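Local coordinates for protein beta-glucuronidase (Dictyoglomus thermophilum, PDB 6XXW) that probably hydrolyses beta-D-glucuronides to release glucuronic acid, acting as a family 2 glycoside hydrolase, at residues A[394-399]-A[432-437]; A[414-419]-A[465-470]; A[426-431]-A[455-460]. All coordinates share one frame; numbering follows the deposited sequence.

Contact 1 (A[394-399]-A[432-437])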
ATOM      1  N   ILE A 394     -33.537  16.298  21.919  1.00 20.64           N
ATOM      2  CA  ILE A 394     -33.037  15.470  20.819  1.00 20.76           C
ATOM      3  C   ILE A 394     -33.873  14.202  20.674  1.00 14.71           C
ATOM      4  O   ILE A 394     -34.275  13.826  19.565  1.00 20.77           O
ATOM      5  CB  ILE A 394     -31.550  15.131  21.034  1.00 22.28           C
ATOM      6  CG1 ILE A 394     -30.671  16.353  20.748  1.00 23.86           C
ATOM      7  CG2 ILE A 394     -31.142  13.914  20.177  1.00 21.61           C
ATOM      8  CD1 ILE A 394     -30.942  17.008  19.425  1.00 18.95           C
ATOM      9  N   MET A 395     -34.125  13.506  21.786  1.00 18.70           N
ATOM     10  CA  MET A 395     -34.949  12.297  21.721  1.00 19.11           C
ATOM     11  C   MET A 395     -36.333  12.602  21.156  1.00 18.37           C
ATOM     12  O   MET A 395     -36.888  11.806  20.387  1.00 17.91           O
ATOM     13  CB  MET A 395     -35.085  11.644  23.107  1.00 15.13           C
ATOM     14  CG  MET A 395     -33.780  11.281  23.812  1.00 17.98           C
ATOM     15  SD  MET A 395     -32.622  10.360  22.754  1.00 21.76           S
ATOM     16  CE  MET A 395     -33.601   8.936  22.287  1.00 17.29           C
ATOM     17  N   ARG A 396     -36.913  13.747  21.529  1.00 21.60           N
ATOM     18  CA  ARG A 396     -38.217  14.107  20.975  1.00 22.13           C
ATOM     19  C   ARG A 396     -38.128  14.340  19.471  1.00 17.95           C
ATOM     20  O   ARG A 396     -38.973  13.851  18.717  1.00 18.69           O
ATOM     21  CB  ARG A 396     -38.776  15.339  21.689  1.00 24.71           C
ATOM     22  CG  ARG A 396     -38.964  15.129  23.180  1.00 29.52           C
ATOM     23  CD  ARG A 396     -39.400  16.404  23.912  1.00 39.80           C
ATOM     24  NE  ARG A 396     -39.278  16.286  25.369  1.00 35.01           N
ATOM     25  CZ  ARG A 396     -38.640  17.165  26.140  1.00 38.85           C
ATOM     26  NH1 ARG A 396     -38.047  18.216  25.595  1.00 35.90           N
ATOM     27  NH2 ARG A 396     -38.584  16.990  27.456  1.00 36.72           N
ATOM     28  N   GLU A 397     -37.100  15.065  19.014  1.00 20.11           N
ATOM     29  CA  GLU A 397     -36.944  15.327  17.581  1.00 22.65           C
ATOM     30  C   GLU A 397     -36.674  14.041  16.807  1.00 22.44           C
ATOM     31  O   GLU A 397     -37.124  13.875  15.660  1.00 19.30           O
ATOM     32  CB  GLU A 397     -35.792  16.304  17.339  1.00 21.02           C
ATOM     33  CG  GLU A 397     -35.996  17.726  17.855  1.00 27.06           C
ATOM     34  CD  GLU A 397     -34.814  18.644  17.532  1.00 39.56           C
ATOM     35  OE1 GLU A 397     -34.196  18.490  16.454  1.00 35.33           O
ATOM     36  OE2 GLU A 397     -34.503  19.531  18.354  1.00 41.93           O
ATOM     37  N   LEU A 398     -35.904  13.140  17.404  1.00 19.42           N
ATOM     38  CA  LEU A 398     -35.489  11.927  16.712  1.00 18.27           C
ATOM     39  C   LEU A 398     -36.660  10.970  16.543  1.00 19.31           C
ATOM     40  O   LEU A 398     -36.898  10.445  15.452  1.00 19.14           O
ATOM     41  CB  LEU A 398     -34.353  11.270  17.492  1.00 20.15           C
ATOM     42  CG  LEU A 398     -33.907   9.871  17.080  1.00 20.20           C
ATOM     43  CD1 LEU A 398     -33.409   9.859  15.641  1.00 18.96           C
ATOM     44  CD2 LEU A 398     -32.828   9.375  18.042  1.00 18.10           C
ATOM     45  N   ILE A 399     -37.414  10.744  17.615  1.00 18.39           N
ATOM     46  CA  ILE A 399     -38.575   9.873  17.517  1.00 21.66           C
ATOM     47  C   ILE A 399     -39.632  10.488  16.605  1.00 20.27           C
ATOM     48  O   ILE A 399     -40.271   9.783  15.817  1.00 20.14           O
ATOM     49  CB  ILE A 399     -39.105   9.566  18.932  1.00 20.65           C
ATOM     50  CG1 ILE A 399     -38.052   8.731  19.681  1.00 25.25           C
ATOM     51  CG2 ILE A 399     -40.455   8.860  18.869  1.00 23.42           C
ATOM     52  CD1 ILE A 399     -38.358   8.496  21.143  1.00 32.17           C
ATOM     53  N   ILE A 432     -33.849   7.920  29.697  1.00 17.34           N
ATOM     54  CA  ILE A 432     -34.506   6.658  29.378  1.00 18.08           C
ATOM     55  C   ILE A 432     -36.009   6.759  29.618  1.00 21.68           C
ATOM     56  O   ILE A 432     -36.820   6.281  28.813  1.00 19.59           O
ATOM     57  CB  ILE A 432     -33.872   5.525  30.197  1.00 17.93           C
ATOM     58  CG1 ILE A 432     -32.430   5.294  29.709  1.00 23.12           C
ATOM     59  CG2 ILE A 432     -34.734   4.265  30.121  1.00 17.50           C
ATOM     60  CD1 ILE A 432     -31.568   4.409  30.626  1.00 16.75           C
ATOM     61  N   GLU A 433     -36.406   7.394  30.719  1.00 18.56           N
ATOM     62  CA  GLU A 433     -37.829   7.528  31.017  1.00 22.01           C
ATOM     63  C   GLU A 433     -38.548   8.321  29.934  1.00 24.56           C
ATOM     64  O   GLU A 433     -39.664   7.972  29.531  1.00 20.47           O
ATOM     65  CB  GLU A 433     -38.015   8.201  32.374  1.00 29.16           C
ATOM     66  CG  GLU A 433     -39.459   8.276  32.823  1.00 28.54           C
ATOM     67  CD  GLU A 433     -39.578   8.664  34.289  1.00 36.95           C
ATOM     68  OE1 GLU A 433     -38.900   8.031  35.129  1.00 32.49           O
ATOM     69  OE2 GLU A 433     -40.343   9.601  34.595  1.00 31.18           O
ATOM     70  N   GLU A 434     -37.920   9.392  29.443  1.00 20.38           N
ATOM     71  CA  GLU A 434     -38.560  10.212  28.420  1.00 20.93           C
ATOM     72  C   GLU A 434     -38.634   9.473  27.085  1.00 27.99           C
ATOM     73  O   GLU A 434     -39.639   9.565  26.364  1.00 18.20           O
ATOM     74  CB  GLU A 434     -37.804  11.537  28.287  1.00 23.72           C
ATOM     75  CG  GLU A 434     -38.311  12.450  27.186  1.00 26.89           C
ATOM     76  CD  GLU A 434     -39.644  13.098  27.528  1.00 32.47           C
ATOM     77  OE1 GLU A 434     -40.195  12.826  28.625  1.00 34.12           O
ATOM     78  OE2 GLU A 434     -40.147  13.872  26.688  1.00 38.81           O
ATOM     79  N   THR A 435     -37.583   8.722  26.745  1.00 18.43           N
ATOM     80  CA  THR A 435     -37.581   7.973  25.491  1.00 21.52           C
ATOM     81  C   THR A 435     -38.718   6.962  25.454  1.00 22.59           C
ATOM     82  O   THR A 435     -39.426   6.843  24.447  1.00 20.50           O
ATOM     83  CB  THR A 435     -36.229   7.278  25.310  1.00 21.18           C
ATOM     84  OG1 THR A 435     -35.195   8.275  25.288  1.00 19.85           O
ATOM     85  CG2 THR A 435     -36.198   6.460  24.001  1.00 23.51           C
ATOM     86  N   ARG A 436     -38.905   6.223  26.548  0.54 22.14           N
ATOM     87  CA  ARG A 436     -39.966   5.225  26.605  0.54 23.40           C
ATOM     88  C   ARG A 436     -41.339   5.878  26.543  0.54 25.21           C
ATOM     89  O   ARG A 436     -42.265   5.335  25.922  0.54 23.28           O
ATOM     90  CB  ARG A 436     -39.822   4.388  27.879  0.54 26.78           C
ATOM     91  CG  ARG A 436     -40.448   3.005  27.798  0.54 29.35           C
ATOM     92  CD  ARG A 436     -41.633   2.872  28.736  0.54 29.44           C
ATOM     93  NE  ARG A 436     -41.236   2.985  30.137  0.54 34.07           N
ATOM     94  CZ  ARG A 436     -41.597   2.126  31.087  0.54 37.55           C
ATOM     95  NH1 ARG A 436     -42.362   1.086  30.785  0.54 37.50           N
ATOM     96  NH2 ARG A 436     -41.190   2.306  32.340  0.54 28.75           N
ATOM     97  N   ARG A 437     -41.488   7.045  27.178  1.00 21.91           N
ATOM     98  CA  ARG A 437     -42.757   7.766  27.131  1.00 25.79           C
ATOM     99  C   ARG A 437     -43.078   8.211  25.713  1.00 24.17           C
ATOM    100  O   ARG A 437     -44.233   8.152  25.279  1.00 26.72           O
ATOM    101  CB  ARG A 437     -42.704   8.977  28.063  1.00 24.54           C
ATOM    102  CG  ARG A 437     -44.001   9.756  28.119  1.00 23.48           C
ATOM    103  CD  ARG A 437     -43.805  11.103  28.795  1.00 33.23           C
ATOM    104  NE  ARG A 437     -43.152  12.058  27.908  1.00 31.75           N
ATOM    105  CZ  ARG A 437     -43.803  12.808  27.030  1.00 39.49           C
ATOM    106  NH1 ARG A 437     -45.121  12.702  26.932  1.00 35.62           N
ATOM    107  NH2 ARG A 437     -43.144  13.661  26.253  1.00 36.15           N
TER
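R396 and E434 form the salt bridge between the two helices: R396 NE gives its hydrogen to E434 OE2 at 2.9 Å, nearly straight at 169°. The carboxylate oxygen lies in the guanidinium plane, whereas the donor comes from above the carboxylate, and the two side chains cross at about a right angle. R437, one turn on from E434, grips that carboxylate side-on, NE to OE1 at 3.1 Å and NH2 to OE2 at 3.0 Å. In this salt-bridge network OE2 accepts from both arginines, which reach it from opposite faces; a single acid probably balances much of both charges. E434 is bent at chi2 (73°), which turns its carboxylate to lie between them. Deeper in, M395, bent at chi2 and chi3, lays CE (3.5 Å) and CG (3.6 Å) against T435 OG1. Helices 385-402 and 422-438 are consecutive on the outside of the TIM barrel, joined through strand 408-415; the axes of segments 394-399 and 432-437 run 25° from parallel. I399 adds CD1, 3.8 Å from T435 O and 4.1 Å from T435 CG2. T435 is itself fixed by a hydrogen bond from OG1 to V431 O and packs inward on W411 and V413 of that strand.

Contact 2 (A[414-419]-A[465-470])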
ATOM      1  N   ALA A 414     -27.046   6.498  24.250  1.00 17.62           N
ATOM      2  CA  ALA A 414     -25.681   7.008  24.383  1.00 19.06           C
ATOM      3  C   ALA A 414     -24.680   5.931  23.982  1.00 18.83           C
ATOM      4  O   ALA A 414     -25.011   4.746  23.887  1.00 19.93           O
ATOM      5  CB  ALA A 414     -25.386   7.485  25.811  1.00 17.09           C
ATOM      6  N   ASN A 415     -23.435   6.360  23.775  1.00 17.59           N
ATOM      7  CA  ASN A 415     -22.326   5.455  23.474  1.00 20.20           C
ATOM      8  C   ASN A 415     -21.154   5.767  24.389  1.00 20.57           C
ATOM      9  O   ASN A 415     -20.578   6.855  24.309  1.00 17.90           O
ATOM     10  CB  ASN A 415     -21.877   5.577  22.019  1.00 17.85           C
ATOM     11  CG  ASN A 415     -20.728   4.641  21.685  1.00 18.40           C
ATOM     12  OD1 ASN A 415     -20.942   3.463  21.385  1.00 20.77           O
ATOM     13  ND2 ASN A 415     -19.493   5.157  21.744  1.00 19.57           N
ATOM     14  N   GLU A 416     -20.788   4.802  25.236  1.00 16.94           N
ATOM     15  CA  GLU A 416     -19.574   4.882  26.052  1.00 15.59           C
ATOM     16  C   GLU A 416     -19.529   6.149  26.901  1.00 19.53           C
ATOM     17  O   GLU A 416     -18.497   6.819  26.991  1.00 18.63           O
ATOM     18  CB  GLU A 416     -18.320   4.773  25.177  1.00 17.17           C
ATOM     19  CG  GLU A 416     -18.193   3.441  24.410  1.00 14.43           C
ATOM     20  CD  GLU A 416     -16.835   3.274  23.739  1.00 22.16           C
ATOM     21  OE1 GLU A 416     -16.165   4.296  23.459  1.00 23.25           O
ATOM     22  OE2 GLU A 416     -16.433   2.116  23.499  1.00 23.12           O
ATOM     23  N   ALA A 417     -20.654   6.486  27.527  1.00 19.63           N
ATOM     24  CA  ALA A 417     -20.644   7.529  28.541  1.00 16.15           C
ATOM     25  C   ALA A 417     -19.978   7.023  29.825  1.00 18.81           C
ATOM     26  O   ALA A 417     -19.782   5.823  30.030  1.00 17.93           O
ATOM     27  CB  ALA A 417     -22.068   8.003  28.838  1.00 16.98           C
ATOM     28  N   ALA A 418     -19.661   7.962  30.721  1.00 18.43           N
ATOM     29  CA  ALA A 418     -19.035   7.623  32.009  1.00 23.19           C
ATOM     30  C   ALA A 418     -20.111   7.193  33.011  1.00 18.26           C
ATOM     31  O   ALA A 418     -20.391   7.856  34.014  1.00 20.69           O
ATOM     32  CB  ALA A 418     -18.212   8.793  32.532  1.00 18.99           C
ATOM     33  N   THR A 419     -20.706   6.030  32.721  1.00 18.08           N
ATOM     34  CA  THR A 419     -21.866   5.519  33.438  1.00 22.00           C
ATOM     35  C   THR A 419     -21.521   4.989  34.826  1.00 20.25           C
ATOM     36  O   THR A 419     -22.432   4.599  35.562  1.00 20.66           O
ATOM     37  CB  THR A 419     -22.532   4.405  32.623  1.00 17.25           C
ATOM     38  OG1 THR A 419     -21.543   3.420  32.289  1.00 20.35           O
ATOM     39  CG2 THR A 419     -23.185   4.955  31.327  1.00 16.75           C
ATOM     40  N   CYS A 465     -25.811  -3.532  25.493  1.00 19.10           N
ATOM     41  CA  CYS A 465     -24.847  -3.427  24.399  1.00 18.25           C
ATOM     42  C   CYS A 465     -23.482  -3.119  25.009  1.00 16.54           C
ATOM     43  O   CYS A 465     -23.306  -2.084  25.658  1.00 18.70           O
ATOM     44  CB  CYS A 465     -25.260  -2.333  23.406  1.00 17.13           C
ATOM     45  SG  CYS A 465     -26.678  -2.729  22.349  1.00 20.86           S
ATOM     46  N   VAL A 466     -22.514  -4.010  24.811  0.75 17.31           N
ATOM     47  CA  VAL A 466     -21.188  -3.852  25.397  0.75 17.39           C
ATOM     48  C   VAL A 466     -20.141  -3.827  24.290  0.75 17.57           C
ATOM     49  O   VAL A 466     -20.164  -4.664  23.373  0.75 15.29           O
ATOM     50  CB  VAL A 466     -20.875  -4.947  26.436  0.75 20.20           C
ATOM     51  CG1 VAL A 466     -20.867  -6.325  25.818  0.75 21.53           C
ATOM     52  CG2 VAL A 466     -19.553  -4.654  27.119  0.75 17.43           C
ATOM     53  N   ASN A 467     -19.234  -2.854  24.381  1.00 16.48           N
ATOM     54  CA  ASN A 467     -18.085  -2.716  23.496  1.00 17.29           C
ATOM     55  C   ASN A 467     -16.880  -3.338  24.185  1.00 15.76           C
ATOM     56  O   ASN A 467     -16.556  -2.960  25.312  1.00 17.93           O
ATOM     57  CB  ASN A 467     -17.785  -1.239  23.213  1.00 16.46           C
ATOM     58  CG  ASN A 467     -18.926  -0.522  22.481  1.00 19.38           C
ATOM     59  OD1 ASN A 467     -19.897  -1.144  22.046  1.00 14.83           O
ATOM     60  ND2 ASN A 467     -18.792   0.798  22.334  1.00 17.00           N
ATOM     61  N   ARG A 468     -16.194  -4.269  23.509  1.00 17.76           N
ATOM     62  CA  ARG A 468     -15.028  -4.905  24.119  1.00 17.25           C
ATOM     63  C   ARG A 468     -13.901  -5.037  23.099  1.00 21.23           C
ATOM     64  O   ARG A 468     -14.135  -5.408  21.942  1.00 16.03           O
ATOM     65  CB  ARG A 468     -15.385  -6.285  24.701  1.00 22.70           C
ATOM     66  CG  ARG A 468     -16.210  -6.215  26.013  1.00 17.43           C
ATOM     67  CD  ARG A 468     -15.416  -5.478  27.093  1.00 18.37           C
ATOM     68  NE  ARG A 468     -16.129  -5.338  28.374  1.00 20.55           N
ATOM     69  CZ  ARG A 468     -16.548  -4.178  28.870  1.00 25.61           C
ATOM     70  NH1 ARG A 468     -16.364  -3.057  28.184  1.00 22.38           N
ATOM     71  NH2 ARG A 468     -17.151  -4.133  30.057  1.00 25.37           N
ATOM     72  N   TYR A 469     -12.679  -4.750  23.549  1.00 19.26           N
ATOM     73  CA  TYR A 469     -11.491  -4.635  22.702  1.00 19.49           C
ATOM     74  C   TYR A 469     -10.315  -5.390  23.314  1.00 17.10           C
ATOM     75  O   TYR A 469      -9.164  -4.958  23.225  1.00 16.91           O
ATOM     76  CB  TYR A 469     -11.142  -3.163  22.479  1.00 14.69           C
ATOM     77  CG  TYR A 469     -12.109  -2.481  21.512  1.00 16.54           C
ATOM     78  CD1 TYR A 469     -11.965  -2.640  20.133  1.00 17.69           C
ATOM     79  CD2 TYR A 469     -13.170  -1.716  21.981  1.00 19.18           C
ATOM     80  CE1 TYR A 469     -12.847  -2.033  19.232  1.00 16.81           C
ATOM     81  CE2 TYR A 469     -14.062  -1.104  21.102  1.00 18.60           C
ATOM     82  CZ  TYR A 469     -13.900  -1.281  19.726  1.00 18.22           C
ATOM     83  OH  TYR A 469     -14.771  -0.677  18.847  1.00 18.55           O
ATOM     84  N   TYR A 470     -10.595  -6.525  23.955  1.00 18.15           N
ATOM     85  CA  TYR A 470      -9.536  -7.326  24.544  1.00 18.74           C
ATOM     86  C   TYR A 470      -8.527  -7.711  23.468  1.00 18.59           C
ATOM     87  O   TYR A 470      -8.901  -8.108  22.364  1.00 18.11           O
ATOM     88  CB  TYR A 470     -10.122  -8.575  25.193  1.00 16.96           C
ATOM     89  CG  TYR A 470     -11.127  -8.302  26.319  1.00 17.53           C
ATOM     90  CD1 TYR A 470     -10.755  -7.607  27.457  1.00 21.07           C
ATOM     91  CD2 TYR A 470     -12.440  -8.759  26.227  1.00 19.09           C
ATOM     92  CE1 TYR A 470     -11.659  -7.372  28.483  1.00 22.76           C
ATOM     93  CE2 TYR A 470     -13.343  -8.534  27.242  1.00 18.90           C
ATOM     94  CZ  TYR A 470     -12.947  -7.845  28.368  1.00 19.61           C
ATOM     95  OH  TYR A 470     -13.843  -7.612  29.380  1.00 24.15           O
TER
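N415 OD1 stands 3.6 Å from N467 ND2, a proximity and not a bond: that oxygen pairs instead with R338 NH1, while N415 ND2 holds a hydroxyl of a bound Tris molecule, probably from the crystallisation liquor. At E416 the chain leaves strand 408-415 in a left-handed backbone conformation, and the side chain runs out extended to N467. N467 ND2 donates to E416 OE2 at 2.9 Å with an almost straight 177° angle; the acceptor lies in the amide plane, but the donor meets the carboxylate from above, 43° out of its plane. ND2 also sits 3.4 Å from E416 CG, so the amide nitrogen lies alongside the CG methylene as well as at the carboxylate. In family 2 glycosidases the Glu of such an Asn-Glu pair, at the end of the fourth TIM-barrel strand, is the general acid/base, and E416 is probably that residue. E416 OE1 hydrogen-bonds the Tris. At the other end of the N467 amide, OD1 pairs with S504 OG, so both ends are engaged and its rotation is fixed. Beside the same site, Y469 OH hydrogen-bonds E505 OE1.

Contact 3 (A[426-431]-A[455-460])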
ATOM      1  N   GLU A 426     -28.800   9.577  37.568  1.00 20.42           N
ATOM      2  CA  GLU A 426     -29.972  10.446  37.481  1.00 21.83           C
ATOM      3  C   GLU A 426     -30.132  10.999  36.073  1.00 20.90           C
ATOM      4  O   GLU A 426     -31.257  11.099  35.558  1.00 19.17           O
ATOM      5  CB  GLU A 426     -29.856  11.592  38.490  1.00 26.19           C
ATOM      6  N   TYR A 427     -29.012  11.376  35.445  1.00 19.31           N
ATOM      7  CA  TYR A 427     -29.052  11.857  34.065  1.00 17.64           C
ATOM      8  C   TYR A 427     -29.754  10.854  33.154  1.00 21.08           C
ATOM      9  O   TYR A 427     -30.718  11.197  32.453  1.00 19.88           O
ATOM     10  CB  TYR A 427     -27.627  12.153  33.580  1.00 16.73           C
ATOM     11  CG  TYR A 427     -27.541  12.672  32.162  1.00 19.26           C
ATOM     12  CD1 TYR A 427     -27.562  11.802  31.081  1.00 19.03           C
ATOM     13  CD2 TYR A 427     -27.425  14.028  31.904  1.00 19.19           C
ATOM     14  CE1 TYR A 427     -27.470  12.270  29.791  1.00 18.94           C
ATOM     15  CE2 TYR A 427     -27.337  14.504  30.618  1.00 21.15           C
ATOM     16  CZ  TYR A 427     -27.367  13.624  29.561  1.00 18.53           C
ATOM     17  OH  TYR A 427     -27.280  14.096  28.266  1.00 23.93           O
ATOM     18  N   PHE A 428     -29.307   9.599  33.167  1.00 19.83           N
ATOM     19  CA  PHE A 428     -29.819   8.659  32.175  1.00 19.59           C
ATOM     20  C   PHE A 428     -31.180   8.088  32.562  1.00 18.47           C
ATOM     21  O   PHE A 428     -31.976   7.755  31.678  1.00 17.80           O
ATOM     22  CB  PHE A 428     -28.790   7.556  31.936  1.00 18.85           C
ATOM     23  CG  PHE A 428     -27.730   7.951  30.940  1.00 19.10           C
ATOM     24  CD1 PHE A 428     -28.072   8.180  29.612  1.00 19.71           C
ATOM     25  CD2 PHE A 428     -26.412   8.144  31.339  1.00 18.52           C
ATOM     26  CE1 PHE A 428     -27.106   8.564  28.682  1.00 19.77           C
ATOM     27  CE2 PHE A 428     -25.440   8.536  30.420  1.00 18.86           C
ATOM     28  CZ  PHE A 428     -25.796   8.744  29.087  1.00 22.61           C
ATOM     29  N   ARG A 429     -31.478   7.975  33.859  1.00 19.65           N
ATOM     30  CA  ARG A 429     -32.846   7.646  34.249  1.00 21.63           C
ATOM     31  C   ARG A 429     -33.844   8.580  33.572  1.00 15.99           C
ATOM     32  O   ARG A 429     -34.871   8.134  33.052  1.00 18.63           O
ATOM     33  CB  ARG A 429     -32.997   7.717  35.770  1.00 20.96           C
ATOM     34  CG  ARG A 429     -32.595   6.428  36.491  1.00 18.56           C
ATOM     35  CD  ARG A 429     -32.415   6.662  37.993  1.00 21.39           C
ATOM     36  NE  ARG A 429     -33.660   7.125  38.600  1.00 24.43           N
ATOM     37  CZ  ARG A 429     -34.437   6.383  39.385  1.00 28.53           C
ATOM     38  NH1 ARG A 429     -34.095   5.135  39.673  1.00 23.82           N
ATOM     39  NH2 ARG A 429     -35.562   6.892  39.877  1.00 24.80           N
ATOM     40  N   ARG A 430     -33.550   9.884  33.557  1.00 17.22           N
ATOM     41  CA  ARG A 430     -34.473  10.834  32.941  1.00 18.90           C
ATOM     42  C   ARG A 430     -34.513  10.671  31.426  1.00 17.76           C
ATOM     43  O   ARG A 430     -35.583  10.767  30.814  1.00 19.30           O
ATOM     44  CB  ARG A 430     -34.079  12.265  33.307  1.00 23.36           C
ATOM     45  CG  ARG A 430     -34.123  12.556  34.809  1.00 30.74           C
ATOM     46  CD  ARG A 430     -34.501  14.014  35.077  1.00 42.62           C
ATOM     47  NE  ARG A 430     -35.374  14.557  34.038  1.00 53.73           N
ATOM     48  CZ  ARG A 430     -36.682  14.318  33.948  1.00 58.25           C
ATOM     49  NH1 ARG A 430     -37.286  13.540  34.842  1.00 59.04           N
ATOM     50  NH2 ARG A 430     -37.388  14.857  32.961  1.00 45.46           N
ATOM     51  N   VAL A 431     -33.351  10.462  30.798  1.00 17.84           N
ATOM     52  CA  VAL A 431     -33.323  10.261  29.349  1.00 16.12           C
ATOM     53  C   VAL A 431     -34.114   9.017  28.986  1.00 17.84           C
ATOM     54  O   VAL A 431     -34.956   9.029  28.075  1.00 19.95           O
ATOM     55  CB  VAL A 431     -31.870  10.156  28.845  1.00 19.04           C
ATOM     56  CG1 VAL A 431     -31.850   9.725  27.390  1.00 19.89           C
ATOM     57  CG2 VAL A 431     -31.154  11.483  29.013  1.00 21.94           C
ATOM     58  N   THR A 455     -21.270   0.036  35.984  1.00 19.88           N
ATOM     59  CA  THR A 455     -22.247   0.924  35.367  1.00 18.94           C
ATOM     60  C   THR A 455     -23.473   1.065  36.267  1.00 19.14           C
ATOM     61  O   THR A 455     -24.004   0.078  36.780  1.00 17.87           O
ATOM     62  CB  THR A 455     -22.672   0.454  33.968  1.00 19.61           C
ATOM     63  OG1 THR A 455     -23.813   1.221  33.558  1.00 20.67           O
ATOM     64  CG2 THR A 455     -23.014  -1.046  33.926  1.00 19.14           C
ATOM     65  N   LYS A 456     -23.917   2.298  36.460  1.00 19.47           N
ATOM     66  CA  LYS A 456     -25.131   2.565  37.210  1.00 20.88           C
ATOM     67  C   LYS A 456     -26.336   2.771  36.305  1.00 22.69           C
ATOM     68  O   LYS A 456     -27.382   3.217  36.782  1.00 20.59           O
ATOM     69  CB  LYS A 456     -24.920   3.787  38.104  1.00 25.31           C
ATOM     70  CG  LYS A 456     -23.874   3.576  39.211  1.00 22.38           C
ATOM     71  CD  LYS A 456     -23.476   4.890  39.836  1.00 29.61           C
ATOM     72  CE  LYS A 456     -22.491   4.676  40.978  1.00 42.54           C
ATOM     73  NZ  LYS A 456     -23.101   3.841  42.050  1.00 51.87           N
ATOM     74  N   VAL A 457     -26.220   2.453  35.008  1.00 20.03           N
ATOM     75  CA  VAL A 457     -27.224   2.840  34.025  1.00 19.64           C
ATOM     76  C   VAL A 457     -27.814   1.643  33.281  1.00 19.99           C
ATOM     77  O   VAL A 457     -29.001   1.652  32.940  1.00 20.60           O
ATOM     78  CB  VAL A 457     -26.647   3.873  33.034  1.00 20.91           C
ATOM     79  CG1 VAL A 457     -27.641   4.165  31.903  1.00 22.44           C
ATOM     80  CG2 VAL A 457     -26.267   5.153  33.787  1.00 17.08           C
ATOM     81  N   SER A 458     -27.010   0.605  33.002  1.00 17.65           N
ATOM     82  CA  SER A 458     -27.491  -0.509  32.178  1.00 18.50           C
ATOM     83  C   SER A 458     -28.659  -1.254  32.817  1.00 22.58           C
ATOM     84  O   SER A 458     -29.442  -1.888  32.097  1.00 20.74           O
ATOM     85  CB  SER A 458     -26.355  -1.496  31.881  1.00 22.97           C
ATOM     86  OG  SER A 458     -25.561  -1.052  30.778  1.00 22.42           O
ATOM     87  N   LYS A 459     -28.794  -1.205  34.146  1.00 19.43           N
ATOM     88  CA  LYS A 459     -29.929  -1.866  34.787  1.00 20.81           C
ATOM     89  C   LYS A 459     -31.274  -1.282  34.353  1.00 21.10           C
ATOM     90  O   LYS A 459     -32.306  -1.934  34.560  1.00 18.94           O
ATOM     91  CB  LYS A 459     -29.795  -1.805  36.318  1.00 23.53           C
ATOM     92  CG  LYS A 459     -29.516  -0.412  36.902  1.00 18.97           C
ATOM     93  CD  LYS A 459     -29.107  -0.514  38.382  1.00 24.21           C
ATOM     94  CE  LYS A 459     -28.965   0.861  39.047  1.00 27.06           C
ATOM     95  NZ  LYS A 459     -28.353   0.784  40.424  1.00 25.22           N
ATOM     96  N   TYR A 460     -31.286  -0.093  33.734  1.00 19.32           N
ATOM     97  CA  TYR A 460     -32.514   0.585  33.331  1.00 20.34           C
ATOM     98  C   TYR A 460     -32.918   0.361  31.873  1.00 22.22           C
ATOM     99  O   TYR A 460     -33.984   0.839  31.478  1.00 22.93           O
ATOM    100  CB  TYR A 460     -32.394   2.095  33.582  1.00 18.80           C
ATOM    101  CG  TYR A 460     -32.193   2.474  35.045  1.00 19.77           C
ATOM    102  CD1 TYR A 460     -33.225   2.339  35.968  1.00 19.50           C
ATOM    103  CD2 TYR A 460     -30.963   2.948  35.498  1.00 17.28           C
ATOM    104  CE1 TYR A 460     -33.043   2.689  37.305  1.00 16.86           C
ATOM    105  CE2 TYR A 460     -30.776   3.311  36.827  1.00 16.78           C
ATOM    106  CZ  TYR A 460     -31.827   3.169  37.729  1.00 20.57           C
ATOM    107  OH  TYR A 460     -31.654   3.522  39.052  1.00 20.19           O
TER
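R429 reaches across to Y460 with nearly its whole length. From CB, chi1 of -85° sets CG beside the backbone N and over one face of the phenol, 3.7 Å from the ring centroid and 16° off the normal, a CH-pi contact; K459 CG lies over the opposite face, toward the rim. CD comes next, moving off the ring toward the hydroxyl, 3.4 Å from Y460 OH. The chain then bends at chi3 (61°), which swings the guanidinium round to stand almost perpendicular to the ring. NE only passes Y460 OH, at 4.1 Å. NH1 ends the path by donating to Y460 OH at 3.0 Å, the oxygen lying in the guanidinium plane at its edge. Y460 OH also hydrogen-bonds E425 OE2, an acid that may partly balance the arginine's charge. One residue back on the helix, F428 sets CB 3.6 Å from V457 CG1, and its CD2 lies 3.9 Å from V457 CG2. In the loop, T455 OG1 accepts from V457 N at 3.1 Å in an ST turn, and also bonds E448 OE2. Here helix 422-438 of the TIM barrel packs on the connection between its fifth and sixth strands, where a 3-10 segment, 458-460, is found in place of a regular barrel helix.

Overall arrangement
Following the chain from the N terminus, helix 385-402 opens contact 1, strand 408-415 leads into contact 2, and helix 422-438 supplies first the 426-431 half of contact 3 and then the 432-437 segment that closes contact 1. The loop at 455-460 closes contact 3, and the end of strand 463-467 closes contact 2. Contact 3 is thus nested within contact 2, while contact 1 crosses both. I432 packs on V457 and Y460, joining contacts 1 and 3; F428 rests on A414 and A417, and T419 O probably bonds K456 N, joining contacts 2 and 3. Contact 1 ties two outer helices, contact 2 two strand C-terminal ends, contact 3 a helix to an inter-strand loop.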